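Local coordinates for uncharacterized protein YycE (Bacillus subtilis, PDB 1TWU) that is of unknown function but, as a putative glyoxalase or fosfomycin-resistance relative with a vicinal oxygen chelate fold, may bind a small-molecule substrate, at residues V118-P123 with I128-S133; E24-Y29 with L35-E40; F52-P55 with H60-F63; G39-H44 with E62-E67. All coordinates share one frame; numbering follows the deposited sequence.

How the contacts relate
Contacts 2, 3 and 4 gather in the N-terminal half of the chain, while contact 1 belongs to the C-terminal half. Contacts 2 and 3 have centres about 8 Å apart and meet at neighbouring strands 37-44 and 47-53. Contact 4 reuses strand 37-44 from contact 2 and strand 59-66 from contact 3, its centre lying about 12 and 13 Å from theirs. Contact 1 follows the others in sequence and joins strands 117-121 and 127-131 of a second sheet. Its centre is about 17 Å from that of contact 2, yet the two touch through helix 22-32. The two sheets have the same 1-4-3-2 strand order, as expected of a duplicated alpha-beta module.

Contact 1 (V118-P123 with I128-S133)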
loop_
_atom_site.group_PDB
_atom_site.type_symbol
_atom_site.label_atom_id
_atom_site.label_comp_id
_atom_site.label_asym_id
_atom_site.label_seq_id
_atom_site.Cartn_x
_atom_site.Cartn_y
_atom_site.Cartn_z
ATOM N N VAL A 118 3.598 15.612 8.444
ATOM C CA VAL A 118 2.461 16.332 7.874
ATOM C C VAL A 118 1.577 15.347 7.118
ATOM O O VAL A 118 2.059 14.609 6.260
ATOM C CB VAL A 118 2.914 17.430 6.886
ATOM C CG1 VAL A 118 1.698 18.080 6.233
ATOM C CG2 VAL A 118 3.747 18.475 7.612
ATOM N N THR A 119 0.286 15.340 7.434
ATOM C CA THR A 119 -0.661 14.442 6.782
ATOM C C THR A 119 -1.607 15.204 5.860
ATOM O O THR A 119 -2.289 16.137 6.281
ATOM C CB THR A 119 -1.505 13.668 7.815
ATOM O OG1 THR A 119 -0.636 12.942 8.692
ATOM C CG2 THR A 119 -2.442 12.688 7.112
ATOM N N ILE A 120 -1.630 14.802 4.591
ATOM C CA ILE A 120 -2.488 15.424 3.585
ATOM C C ILE A 120 -3.405 14.329 3.060
ATOM O O ILE A 120 -2.942 13.225 2.780
ATOM C CB ILE A 120 -1.664 15.962 2.382
ATOM C CG1 ILE A 120 -0.545 16.904 2.863
ATOM C CG2 ILE A 120 -2.588 16.646 1.395
ATOM C CD1 ILE A 120 -1.007 18.114 3.654
ATOM N N GLU A 121 -4.697 14.610 2.935
ATOM C CA GLU A 121 -5.610 13.595 2.406
ATOM C C GLU A 121 -5.640 13.655 0.888
ATOM O O GLU A 121 -5.642 14.741 0.306
ATOM C CB GLU A 121 -7.031 13.799 2.913
ATOM C CG GLU A 121 -7.213 13.635 4.391
ATOM C CD GLU A 121 -8.682 13.592 4.762
ATOM O OE1 GLU A 121 -9.441 14.463 4.282
ATOM O OE2 GLU A 121 -9.075 12.686 5.531
ATOM N N ASP A 122 -5.659 12.492 0.242
ATOM C CA ASP A 122 -5.714 12.473 -1.211
ATOM C C ASP A 122 -7.195 12.646 -1.562
ATOM O O ASP A 122 -8.034 12.688 -0.662
ATOM C CB ASP A 122 -5.076 11.173 -1.758
ATOM C CG ASP A 122 -6.026 9.981 -1.799
ATOM O OD1 ASP A 122 -7.086 9.981 -1.133
ATOM O OD2 ASP A 122 -5.684 9.009 -2.508
ATOM N N PRO A 123 -7.536 12.775 -2.854
ATOM C CA PRO A 123 -8.940 12.954 -3.242
ATOM C C PRO A 123 -9.966 12.003 -2.604
ATOM O O PRO A 123 -11.128 12.380 -2.413
ATOM C CB PRO A 123 -8.893 12.820 -4.762
ATOM C CG PRO A 123 -7.544 13.351 -5.096
ATOM C CD PRO A 123 -6.673 12.717 -4.046
ATOM N N ILE A 128 -1.967 10.619 3.324
ATOM C CA ILE A 128 -0.610 10.662 2.795
ATOM C C ILE A 128 0.256 11.416 3.816
ATOM O O ILE A 128 0.096 12.622 4.038
ATOM C CB ILE A 128 -0.565 11.375 1.412
ATOM C CG1 ILE A 128 -1.696 10.856 0.517
ATOM C CG2 ILE A 128 0.779 11.121 0.731
ATOM C CD1 ILE A 128 -1.710 9.354 0.342
ATOM N N VAL A 129 1.173 10.693 4.445
ATOM C CA VAL A 129 2.032 11.285 5.456
ATOM C C VAL A 129 3.457 11.530 4.979
ATOM O O VAL A 129 4.054 10.713 4.278
ATOM C CB VAL A 129 2.070 10.393 6.727
ATOM C CG1 VAL A 129 2.795 11.112 7.869
ATOM C CG2 VAL A 129 0.655 10.029 7.133
ATOM N N PHE A 130 3.986 12.681 5.360
ATOM C CA PHE A 130 5.353 13.057 5.035
ATOM C C PHE A 130 6.047 13.221 6.390
ATOM O O PHE A 130 5.807 14.192 7.114
ATOM C CB PHE A 130 5.343 14.358 4.231
ATOM C CG PHE A 130 4.602 14.243 2.931
ATOM C CD1 PHE A 130 5.261 13.840 1.770
ATOM C CD2 PHE A 130 3.231 14.475 2.876
ATOM C CE1 PHE A 130 4.564 13.666 0.569
ATOM C CE2 PHE A 130 2.525 14.304 1.687
ATOM C CZ PHE A 130 3.192 13.897 0.530
ATOM N N MET A 131 6.875 12.241 6.741
ATOM C CA MET A 131 7.582 12.245 8.017
ATOM C C MET A 131 9.039 12.676 7.855
ATOM O O MET A 131 9.776 12.154 7.008
ATOM C CB MET A 131 7.496 10.852 8.658
ATOM C CG MET A 131 8.123 10.722 10.051
ATOM S SD MET A 131 7.495 11.862 11.315
ATOM C CE MET A 131 5.790 11.445 11.342
ATOM N N ASN A 132 9.445 13.644 8.672
ATOM C CA ASN A 132 10.803 14.161 8.621
ATOM C C ASN A 132 11.774 13.231 9.326
ATOM O O ASN A 132 12.244 13.532 10.418
ATOM C CB ASN A 132 10.874 15.542 9.274
ATOM C CG ASN A 132 12.174 16.262 8.970
ATOM O OD1 ASN A 132 12.576 17.172 9.694
ATOM N ND2 ASN A 132 12.831 15.867 7.883
ATOM N N SER A 133 12.062 12.092 8.713
ATOM C CA SER A 133 13.004 11.151 9.300
ATOM C C SER A 133 13.512 10.211 8.225
ATOM O O SER A 133 13.230 10.399 7.046
ATOM C CB SER A 133 12.356 10.360 10.446
ATOM O OG SER A 133 11.408 9.422 9.979
#
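Thr-119 and Val-129 face each other as a non-hydrogen-bonded pair of the antiparallel hairpin, with hydrogen-bonded pairs Val-118/Phe-130 and Ile-120/Ile-128 on either side. Thr-119 OG1 lies anti to the carbonyl carbon (chi1 -57°), which sets it 3.5 Å from Val-129 CG2. Both residues are branched at CB and so suit an extended strand; the threonine methyl also approaches the same valine branch.

The opposite face carries Val-118, Ile-120, Ile-128 and Phe-130. Here the contact runs diagonally: Ile-120 CG1 comes within 4.2 Å of Phe-130 CE2, obliquely to the ring. Phe-130 holds an edge toward its partner strand, and CD2 lies 3.6 Å from Val-118 O, near the ring plane. That oxygen also accepts the Phe-130 N-H, at 2.9 Å from N. Ile-120 N reaches Ile-128 O at 2.8 Å in a nearly straight bond. Ile-128 CG1, anti to the carbonyl carbon (chi1 -46°), lies 3.5 Å from Ile-120 O and 4.1 Å from Asp-122 CB, beyond the strand.

The Asp-122 carboxylate is used in other directions: OD1 accepts N-H groups from Asp-124 and Trp-126 in the turn, and OD2 bonds to Tyr-29 OH of helix 22-32. Phe-28 of that helix packs on Ile-128, whereas Phe-8 of the second subunit packs on Phe-130. The chemistry is thus divided: four backbone bonds join the hydrogen-bonded pairs, the peptide groups of Thr-119 and Val-129 turn outward to flanking strands, carbon side chains pack on both faces, and one carboxylate draws the turn together while tying the hairpin to the other half of the chain.

Contact 2 (E24-Y29 with L35-E40)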
loop_
_atom_site.group_PDB
_atom_site.type_symbol
_atom_site.label_atom_id
_atom_site.label_comp_id
_atom_site.label_asym_id
_atom_site.label_seq_id
_atom_site.Cartn_x
_atom_site.Cartn_y
_atom_site.Cartn_z
ATOM N N GLU A 24 -9.409 13.110 -10.615
ATOM C CA GLU A 24 -8.989 13.806 -9.403
ATOM C C GLU A 24 -7.744 13.134 -8.837
ATOM O O GLU A 24 -6.820 13.799 -8.362
ATOM C CB GLU A 24 -10.100 13.771 -8.359
ATOM C CG GLU A 24 -11.230 14.702 -8.678
ATOM C CD GLU A 24 -10.737 16.108 -8.974
ATOM O OE1 GLU A 24 -9.853 16.605 -8.242
ATOM O OE2 GLU A 24 -11.240 16.721 -9.938
ATOM N N ILE A 25 -7.745 11.806 -8.888
ATOM C CA ILE A 25 -6.632 11.002 -8.413
ATOM C C ILE A 25 -5.373 11.338 -9.225
ATOM O O ILE A 25 -4.281 11.490 -8.665
ATOM C CB ILE A 25 -6.972 9.487 -8.534
ATOM C CG1 ILE A 25 -8.020 9.110 -7.485
ATOM C CG2 ILE A 25 -5.724 8.644 -8.401
ATOM C CD1 ILE A 25 -7.559 9.267 -6.043
ATOM N N ILE A 26 -5.531 11.467 -10.540
ATOM C CA ILE A 26 -4.408 11.791 -11.413
ATOM C C ILE A 26 -3.827 13.174 -11.102
ATOM O O ILE A 26 -2.604 13.356 -11.090
ATOM C CB ILE A 26 -4.831 11.718 -12.896
ATOM C CG1 ILE A 26 -5.147 10.268 -13.257
ATOM C CG2 ILE A 26 -3.727 12.255 -13.790
ATOM C CD1 ILE A 26 -5.731 10.088 -14.637
ATOM N N ARG A 27 -4.701 14.146 -10.847
ATOM C CA ARG A 27 -4.247 15.491 -10.515
ATOM C C ARG A 27 -3.412 15.491 -9.234
ATOM O O ARG A 27 -2.375 16.146 -9.160
ATOM C CB ARG A 27 -5.432 16.441 -10.346
ATOM C CG ARG A 27 -5.015 17.831 -9.875
ATOM C CD ARG A 27 -6.180 18.795 -9.905
ATOM N NE ARG A 27 -5.797 20.178 -9.618
ATOM C CZ ARG A 27 -5.722 20.708 -8.401
ATOM N NH1 ARG A 27 -5.998 19.981 -7.330
ATOM N NH2 ARG A 27 -5.392 21.984 -8.260
ATOM N N PHE A 28 -3.866 14.751 -8.228
ATOM C CA PHE A 28 -3.155 14.682 -6.955
ATOM C C PHE A 28 -1.803 13.986 -7.085
ATOM O O PHE A 28 -0.769 14.526 -6.673
ATOM C CB PHE A 28 -3.993 13.927 -5.916
ATOM C CG PHE A 28 -3.309 13.766 -4.574
ATOM C CD1 PHE A 28 -3.331 14.794 -3.631
ATOM C CD2 PHE A 28 -2.626 12.592 -4.260
ATOM C CE1 PHE A 28 -2.685 14.653 -2.395
ATOM C CE2 PHE A 28 -1.978 12.443 -3.034
ATOM C CZ PHE A 28 -2.008 13.476 -2.098
ATOM N N TYR A 29 -1.817 12.783 -7.657
ATOM C CA TYR A 29 -0.601 11.983 -7.799
ATOM C C TYR A 29 0.371 12.391 -8.888
ATOM O O TYR A 29 1.585 12.354 -8.681
ATOM C CB TYR A 29 -0.971 10.504 -7.960
ATOM C CG TYR A 29 -1.489 9.927 -6.676
ATOM C CD1 TYR A 29 -0.615 9.553 -5.659
ATOM C CD2 TYR A 29 -2.863 9.851 -6.428
ATOM C CE1 TYR A 29 -1.099 9.120 -4.412
ATOM C CE2 TYR A 29 -3.360 9.423 -5.187
ATOM C CZ TYR A 29 -2.475 9.062 -4.185
ATOM O OH TYR A 29 -2.956 8.667 -2.960
ATOM N N LEU A 35 4.444 12.004 -9.439
ATOM C CA LEU A 35 4.839 10.612 -9.565
ATOM C C LEU A 35 4.758 10.376 -11.067
ATOM O O LEU A 35 3.892 10.935 -11.746
ATOM C CB LEU A 35 3.857 9.684 -8.839
ATOM C CG LEU A 35 3.719 9.850 -7.322
ATOM C CD1 LEU A 35 2.959 8.658 -6.764
ATOM C CD2 LEU A 35 5.090 9.936 -6.678
ATOM N N LYS A 36 5.664 9.566 -11.592
ATOM C CA LYS A 36 5.672 9.293 -13.019
ATOM C C LYS A 36 4.601 8.280 -13.411
ATOM O O LYS A 36 4.450 7.244 -12.757
ATOM C CB LYS A 36 7.061 8.785 -13.442
ATOM C CG LYS A 36 7.114 8.090 -14.806
ATOM C CD LYS A 36 8.544 7.694 -15.182
ATOM C CE LYS A 36 8.605 6.421 -16.046
ATOM N NZ LYS A 36 7.832 6.481 -17.327
ATOM N N ARG A 37 3.851 8.588 -14.467
ATOM C CA ARG A 37 2.836 7.659 -14.957
ATOM C C ARG A 37 3.576 6.569 -15.740
ATOM O O ARG A 37 4.122 6.824 -16.817
ATOM C CB ARG A 37 1.834 8.359 -15.876
ATOM C CG ARG A 37 0.795 7.391 -16.422
ATOM C CD ARG A 37 -0.178 8.052 -17.377
ATOM N NE ARG A 37 -0.833 9.203 -16.769
ATOM C CZ ARG A 37 -1.965 9.732 -17.217
ATOM N NH1 ARG A 37 -2.569 9.204 -18.275
ATOM N NH2 ARG A 37 -2.482 10.798 -16.618
ATOM N N ILE A 38 3.601 5.359 -15.194
ATOM C CA ILE A 38 4.312 4.258 -15.831
ATOM C C ILE A 38 3.403 3.283 -16.557
ATOM O O ILE A 38 3.861 2.260 -17.059
ATOM C CB ILE A 38 5.154 3.471 -14.795
ATOM C CG1 ILE A 38 4.240 2.814 -13.757
ATOM C CG2 ILE A 38 6.140 4.415 -14.117
ATOM C CD1 ILE A 38 4.958 1.927 -12.773
ATOM N N GLY A 39 2.115 3.605 -16.611
ATOM C CA GLY A 39 1.166 2.741 -17.284
ATOM C C GLY A 39 -0.244 3.282 -17.177
ATOM O O GLY A 39 -0.532 4.130 -16.333
ATOM N N GLU A 40 -1.122 2.799 -18.050
ATOM C CA GLU A 40 -2.522 3.215 -18.061
ATOM C C GLU A 40 -3.260 2.288 -19.011
ATOM O O GLU A 40 -2.648 1.624 -19.847
ATOM C CB GLU A 40 -2.667 4.654 -18.563
ATOM C CG GLU A 40 -2.528 4.772 -20.076
ATOM C CD GLU A 40 -2.657 6.195 -20.582
ATOM O OE1 GLU A 40 -1.772 7.026 -20.269
ATOM O OE2 GLU A 40 -3.643 6.485 -21.296
#
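Leu-35 meets the helical residue Tyr-29 through both backbone and side chain. Its N-H bonds to Tyr-29 O at 3.0 Å from N, almost straight and in the carbonyl plane. From there the leucine can be followed outward. CB sits 3.5 Å from Tyr-29 O, and CG remains beside that oxygen at 3.6 Å. The CD1 branch then leaves the carbonyl for the tyrosine ring, meeting Tyr-29 CD1 at 3.8 Å from the edge, near the ring plane. The two side chains lie alongside each other, pointing the same way. Phe-52 of strand 47-53 and, from the second subunit, Phe-5 also pack on Leu-35, a setting suited to a branched aliphatic residue.

A second touch lies at Arg-37, whose long chain bends at chi3 (-55°) and brings NH2 to 3.4 Å from Ile-26 CG2. The guanidinium has acidic partners on two nitrogens: NH1 forms a salt bridge with Glu-40 OE1 at 3.1 Å, and NH2 another with Glu-30. The contact therefore pairs an apolar, backbone-bonded buried end with a charged outer end, where carboxylates at NH1 and NH2 balance the guanidinium's charge and fix its rotation, with an isoleucine methyl set obliquely beside NH2.

Contact 3 (F52-P55 with H60-F63)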
loop_
_atom_site.group_PDB
_atom_site.type_symbol
_atom_site.label_atom_id
_atom_site.label_comp_id
_atom_site.label_asym_id
_atom_site.label_seq_id
_atom_site.Cartn_x
_atom_site.Cartn_y
_atom_site.Cartn_z
ATOM N N PHE A 52 1.213 4.653 -11.205
ATOM C CA PHE A 52 2.202 5.671 -10.833
ATOM C C PHE A 52 3.419 5.038 -10.169
ATOM O O PHE A 52 3.283 4.225 -9.255
ATOM C CB PHE A 52 1.592 6.700 -9.873
ATOM C CG PHE A 52 0.470 7.482 -10.467
ATOM C CD1 PHE A 52 0.674 8.249 -11.613
ATOM C CD2 PHE A 52 -0.802 7.431 -9.911
ATOM C CE1 PHE A 52 -0.376 8.949 -12.202
ATOM C CE2 PHE A 52 -1.861 8.129 -10.492
ATOM C CZ PHE A 52 -1.645 8.888 -11.641
ATOM N N GLY A 53 4.604 5.423 -10.628
ATOM C CA GLY A 53 5.824 4.874 -10.066
ATOM C C GLY A 53 6.030 5.314 -8.634
ATOM O O GLY A 53 5.613 6.403 -8.245
ATOM N N LEU A 54 6.687 4.474 -7.846
ATOM C CA LEU A 54 6.918 4.802 -6.451
ATOM C C LEU A 54 8.351 4.491 -6.007
ATOM O O LEU A 54 8.567 3.719 -5.073
ATOM C CB LEU A 54 5.920 4.028 -5.593
ATOM C CG LEU A 54 5.420 4.689 -4.318
ATOM C CD1 LEU A 54 4.634 5.955 -4.640
ATOM C CD2 LEU A 54 4.558 3.688 -3.586
ATOM N N PRO A 55 9.353 5.102 -6.665
ATOM C CA PRO A 55 9.218 6.047 -7.778
ATOM C C PRO A 55 9.191 5.382 -9.156
ATOM O O PRO A 55 8.854 6.026 -10.149
ATOM C CB PRO A 55 10.438 6.940 -7.604
ATOM C CG PRO A 55 11.474 5.945 -7.180
ATOM C CD PRO A 55 10.737 5.105 -6.152
ATOM N N HIS A 60 4.942 0.266 -7.311
ATOM C CA HIS A 60 4.095 1.308 -7.864
ATOM C C HIS A 60 2.662 1.225 -7.363
ATOM O O HIS A 60 2.262 0.255 -6.708
ATOM C CB HIS A 60 4.106 1.266 -9.402
ATOM C CG HIS A 60 3.536 0.008 -9.985
ATOM N ND1 HIS A 60 4.304 -1.104 -10.256
ATOM C CD2 HIS A 60 2.267 -0.319 -10.328
ATOM C CE1 HIS A 60 3.533 -2.062 -10.740
ATOM N NE2 HIS A 60 2.292 -1.612 -10.795
ATOM N N LEU A 61 1.899 2.266 -7.677
ATOM C CA LEU A 61 0.500 2.358 -7.293
ATOM C C LEU A 61 -0.345 2.195 -8.544
ATOM O O LEU A 61 0.105 2.517 -9.645
ATOM C CB LEU A 61 0.195 3.737 -6.697
ATOM C CG LEU A 61 0.927 4.243 -5.453
ATOM C CD1 LEU A 61 0.463 5.661 -5.118
ATOM C CD2 LEU A 61 0.648 3.306 -4.289
ATOM N N GLU A 62 -1.555 1.674 -8.377
ATOM C CA GLU A 62 -2.495 1.563 -9.484
ATOM C C GLU A 62 -3.857 2.022 -8.981
ATOM O O GLU A 62 -4.272 1.683 -7.875
ATOM C CB GLU A 62 -2.631 0.134 -10.015
ATOM C CG GLU A 62 -3.741 0.057 -11.065
ATOM C CD GLU A 62 -4.090 -1.351 -11.505
ATOM O OE1 GLU A 62 -4.024 -2.278 -10.671
ATOM O OE2 GLU A 62 -4.458 -1.523 -12.688
ATOM N N PHE A 63 -4.546 2.818 -9.785
ATOM C CA PHE A 63 -5.879 3.290 -9.421
ATOM C C PHE A 63 -6.814 2.890 -10.550
ATOM O O PHE A 63 -6.511 3.102 -11.731
ATOM C CB PHE A 63 -5.885 4.809 -9.225
ATOM C CG PHE A 63 -5.197 5.254 -7.961
ATOM C CD1 PHE A 63 -5.890 5.285 -6.750
ATOM C CD2 PHE A 63 -3.850 5.610 -7.975
ATOM C CE1 PHE A 63 -5.251 5.665 -5.572
ATOM C CE2 PHE A 63 -3.196 5.992 -6.801
ATOM C CZ PHE A 63 -3.897 6.021 -5.596
#
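Phe-52 and Leu-61 form a hydrogen-bonded antiparallel pair, their CA atoms 5.1 Å apart. Phe-52 N donates to Leu-61 O, and Leu-61 N returns a straighter bond to Phe-52 O at 2.9 Å. Gly-53 opposite His-60 makes the following non-hydrogen-bonded pair. The chain then curls through a cis peptide before Pro-55, whose O comes 3.2 Å from Gly-53 CA; glycine, lacking CB, suits this close return.

Phe-52 and Phe-63 share a face of the sheet. Their CD2 atoms are 4.0 Å apart, each near the plane and edge of the other ring, while the side chains cross at about a right angle. Leu-54 places CD2 4.0 Å from Leu-61 CD2; the branched ends of the two leucines cross obliquely and extend the apolar patch. On the other face, His-60 CB touches Phe-52 O at 3.1 Å. A chi1 of 64° sets the His-60 ring between its own backbone N and carbonyl carbon; ND1 then bonds to Ala-57 O and NE2 to Arg-14. Leu-54 O also accepts a bond from Tyr-59 of the second subunit.

Helix 22-32 covers the phenylalanine face, with Ile-25 packing on Phe-63. Strand 59-66 is also bonded to strand 12-18, so this hairpin supplies the last two strands of a beta-alpha-beta-beta-beta module, the repeating unit of the vicinal oxygen chelate fold.

Contact 4 (G39-H44 with E62-E67); sequences GEFSQH and EFTQYE
Phe-41 points an edge of its ring at Glu-62 and Thr-64, two residues apart on strand 59-66. The strands are not direct neighbours: the CA atoms of Phe-41 and Thr-64 are 9.3 Å apart, with strand 47-53 between them, and only side chains bridge the gap. The Phe-41 CG lies between its backbone N and carbonyl carbon (chi1 65°), a turn that carries CE2 and CZ across toward strand 59-66.

Glu-62 reaches over from strand 59-66 with an extended chain, its CG anti to the backbone N (chi1 174°). Phe-41 and Glu-62 cross at about a right angle, and their ring and carboxylate planes are 67° apart. Glu-62 OE2 meets the ring near its plane, 3.3 Å from CE2 and 3.8 Å from CZ. An oxygen at an aromatic edge faces the weakly positive C-H rim, so this approach is probably mildly attractive. Thr-64 adds a methyl at the same edge, with CG2 3.8 Å from Phe-41 CZ. Each type suits its place: a broad ring spans a strand's width, a long acid reaches up to it, and a short branched residue offers carbon beside it.

The other carboxylate oxygen of Glu-62, OE1, is held in a salt bridge by Arg-14 of strand 12-18. Met-51 of the intervening strand 47-53 packs on both Phe-41 and Glu-62, and Tyr-47 packs on Phe-41 as well. Trp-113 of the second subunit touches Glu-62, while the neighbouring Phe-63 packs against Leu-22 and Ile-25 of helix 22-32.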
loop_
_atom_site.group_PDB
_atom_site.type_symbol
_atom_site.label_atom_id
_atom_site.label_comp_id
_atom_site.label_asym_id
_atom_site.label_seq_id
_atom_site.Cartn_x
_atom_site.Cartn_y
_atom_site.Cartn_z
ATOM N N GLY A 39 2.115 3.605 -16.611
ATOM C CA GLY A 39 1.166 2.741 -17.284
ATOM C C GLY A 39 -0.244 3.282 -17.177
ATOM O O GLY A 39 -0.532 4.130 -16.333
ATOM N N GLU A 40 -1.122 2.799 -18.050
ATOM C CA GLU A 40 -2.522 3.215 -18.061
ATOM C C GLU A 40 -3.260 2.288 -19.011
ATOM O O GLU A 40 -2.648 1.624 -19.847
ATOM C CB GLU A 40 -2.667 4.654 -18.563
ATOM C CG GLU A 40 -2.528 4.772 -20.076
ATOM C CD GLU A 40 -2.657 6.195 -20.582
ATOM O OE1 GLU A 40 -1.772 7.026 -20.269
ATOM O OE2 GLU A 40 -3.643 6.485 -21.296
ATOM N N PHE A 41 -4.575 2.239 -18.875
ATOM C CA PHE A 41 -5.392 1.408 -19.743
ATOM C C PHE A 41 -6.812 1.953 -19.769
ATOM O O PHE A 41 -7.356 2.389 -18.745
ATOM C CB PHE A 41 -5.363 -0.056 -19.276
ATOM C CG PHE A 41 -5.975 -0.288 -17.920
ATOM C CD1 PHE A 41 -7.328 -0.591 -17.794
ATOM C CD2 PHE A 41 -5.188 -0.243 -16.768
ATOM C CE1 PHE A 41 -7.891 -0.853 -16.541
ATOM C CE2 PHE A 41 -5.740 -0.503 -15.508
ATOM C CZ PHE A 41 -7.096 -0.811 -15.397
ATOM N N SER A 42 -7.399 1.947 -20.956
ATOM C CA SER A 42 -8.743 2.448 -21.135
ATOM C C SER A 42 -9.651 1.307 -21.551
ATOM O O SER A 42 -9.276 0.476 -22.381
ATOM C CB SER A 42 -8.742 3.534 -22.208
ATOM O OG SER A 42 -9.994 4.187 -22.281
ATOM N N GLN A 43 -10.837 1.266 -20.955
ATOM C CA GLN A 43 -11.839 0.250 -21.255
ATOM C C GLN A 43 -11.360 -1.192 -21.330
ATOM O O GLN A 43 -11.384 -1.803 -22.401
ATOM C CB GLN A 43 -12.547 0.588 -22.562
ATOM C CG GLN A 43 -13.400 1.833 -22.498
ATOM C CD GLN A 43 -13.867 2.270 -23.872
ATOM O OE1 GLN A 43 -13.063 2.692 -24.709
ATOM N NE2 GLN A 43 -15.172 2.163 -24.118
ATOM N N HIS A 44 -10.909 -1.736 -20.207
ATOM C CA HIS A 44 -10.503 -3.134 -20.184
ATOM C C HIS A 44 -11.417 -3.822 -19.177
ATOM O O HIS A 44 -11.280 -3.629 -17.972
ATOM C CB HIS A 44 -9.032 -3.308 -19.779
ATOM C CG HIS A 44 -8.585 -4.739 -19.778
ATOM N ND1 HIS A 44 -8.704 -5.555 -20.883
ATOM C CD2 HIS A 44 -8.085 -5.519 -18.790
ATOM C CE1 HIS A 44 -8.303 -6.775 -20.575
ATOM N NE2 HIS A 44 -7.923 -6.782 -19.310
ATOM N N GLU A 62 -1.555 1.674 -8.377
ATOM C CA GLU A 62 -2.495 1.563 -9.484
ATOM C C GLU A 62 -3.857 2.022 -8.981
ATOM O O GLU A 62 -4.272 1.683 -7.875
ATOM C CB GLU A 62 -2.631 0.134 -10.015
ATOM C CG GLU A 62 -3.741 0.057 -11.065
ATOM C CD GLU A 62 -4.090 -1.351 -11.505
ATOM O OE1 GLU A 62 -4.024 -2.278 -10.671
ATOM O OE2 GLU A 62 -4.458 -1.523 -12.688
ATOM N N PHE A 63 -4.546 2.818 -9.785
ATOM C CA PHE A 63 -5.879 3.290 -9.421
ATOM C C PHE A 63 -6.814 2.890 -10.550
ATOM O O PHE A 63 -6.511 3.102 -11.731
ATOM C CB PHE A 63 -5.885 4.809 -9.225
ATOM C CG PHE A 63 -5.197 5.254 -7.961
ATOM C CD1 PHE A 63 -5.890 5.285 -6.750
ATOM C CD2 PHE A 63 -3.850 5.610 -7.975
ATOM C CE1 PHE A 63 -5.251 5.665 -5.572
ATOM C CE2 PHE A 63 -3.196 5.992 -6.801
ATOM C CZ PHE A 63 -3.897 6.021 -5.596
ATOM N N THR A 64 -7.939 2.289 -10.179
ATOM C CA THR A 64 -8.917 1.836 -11.153
ATOM C C THR A 64 -10.322 2.370 -10.877
ATOM O O THR A 64 -10.706 2.596 -9.728
ATOM C CB THR A 64 -8.964 0.291 -11.199
ATOM O OG1 THR A 64 -9.241 -0.227 -9.888
ATOM C CG2 THR A 64 -7.631 -0.261 -11.684
ATOM N N GLN A 65 -11.076 2.569 -11.954
ATOM C CA GLN A 65 -12.446 3.057 -11.883
ATOM C C GLN A 65 -13.309 2.211 -12.811
ATOM O O GLN A 65 -12.955 1.997 -13.969
ATOM C CB GLN A 65 -12.492 4.524 -12.309
ATOM C CG GLN A 65 -13.874 5.142 -12.303
ATOM C CD GLN A 65 -13.833 6.633 -12.561
ATOM O OE1 GLN A 65 -14.837 7.239 -12.929
ATOM N NE2 GLN A 65 -12.675 7.235 -12.360
ATOM N N TYR A 66 -14.437 1.726 -12.302
ATOM C CA TYR A 66 -15.330 0.906 -13.112
ATOM C C TYR A 66 -16.355 1.749 -13.872
ATOM O O TYR A 66 -16.915 2.698 -13.327
ATOM C CB TYR A 66 -16.044 -0.116 -12.236
ATOM C CG TYR A 66 -16.834 -1.123 -13.034
ATOM C CD1 TYR A 66 -16.212 -1.938 -13.980
ATOM C CD2 TYR A 66 -18.212 -1.245 -12.863
ATOM C CE1 TYR A 66 -16.944 -2.847 -14.741
ATOM C CE2 TYR A 66 -18.954 -2.149 -13.618
ATOM C CZ TYR A 66 -18.319 -2.946 -14.556
ATOM O OH TYR A 66 -19.068 -3.822 -15.316
ATOM N N GLU A 67 -16.584 1.395 -15.135
ATOM C CA GLU A 67 -17.523 2.116 -15.990
ATOM C C GLU A 67 -18.904 2.224 -15.362
ATOM O O GLU A 67 -19.559 3.264 -15.455
ATOM C CB GLU A 67 -17.652 1.427 -17.348
ATOM C CG GLU A 67 -18.051 -0.041 -17.264
ATOM C CD GLU A 67 -18.641 -0.580 -18.568
ATOM O OE1 GLU A 67 -18.249 -0.094 -19.654
ATOM O OE2 GLU A 67 -19.488 -1.502 -18.506
#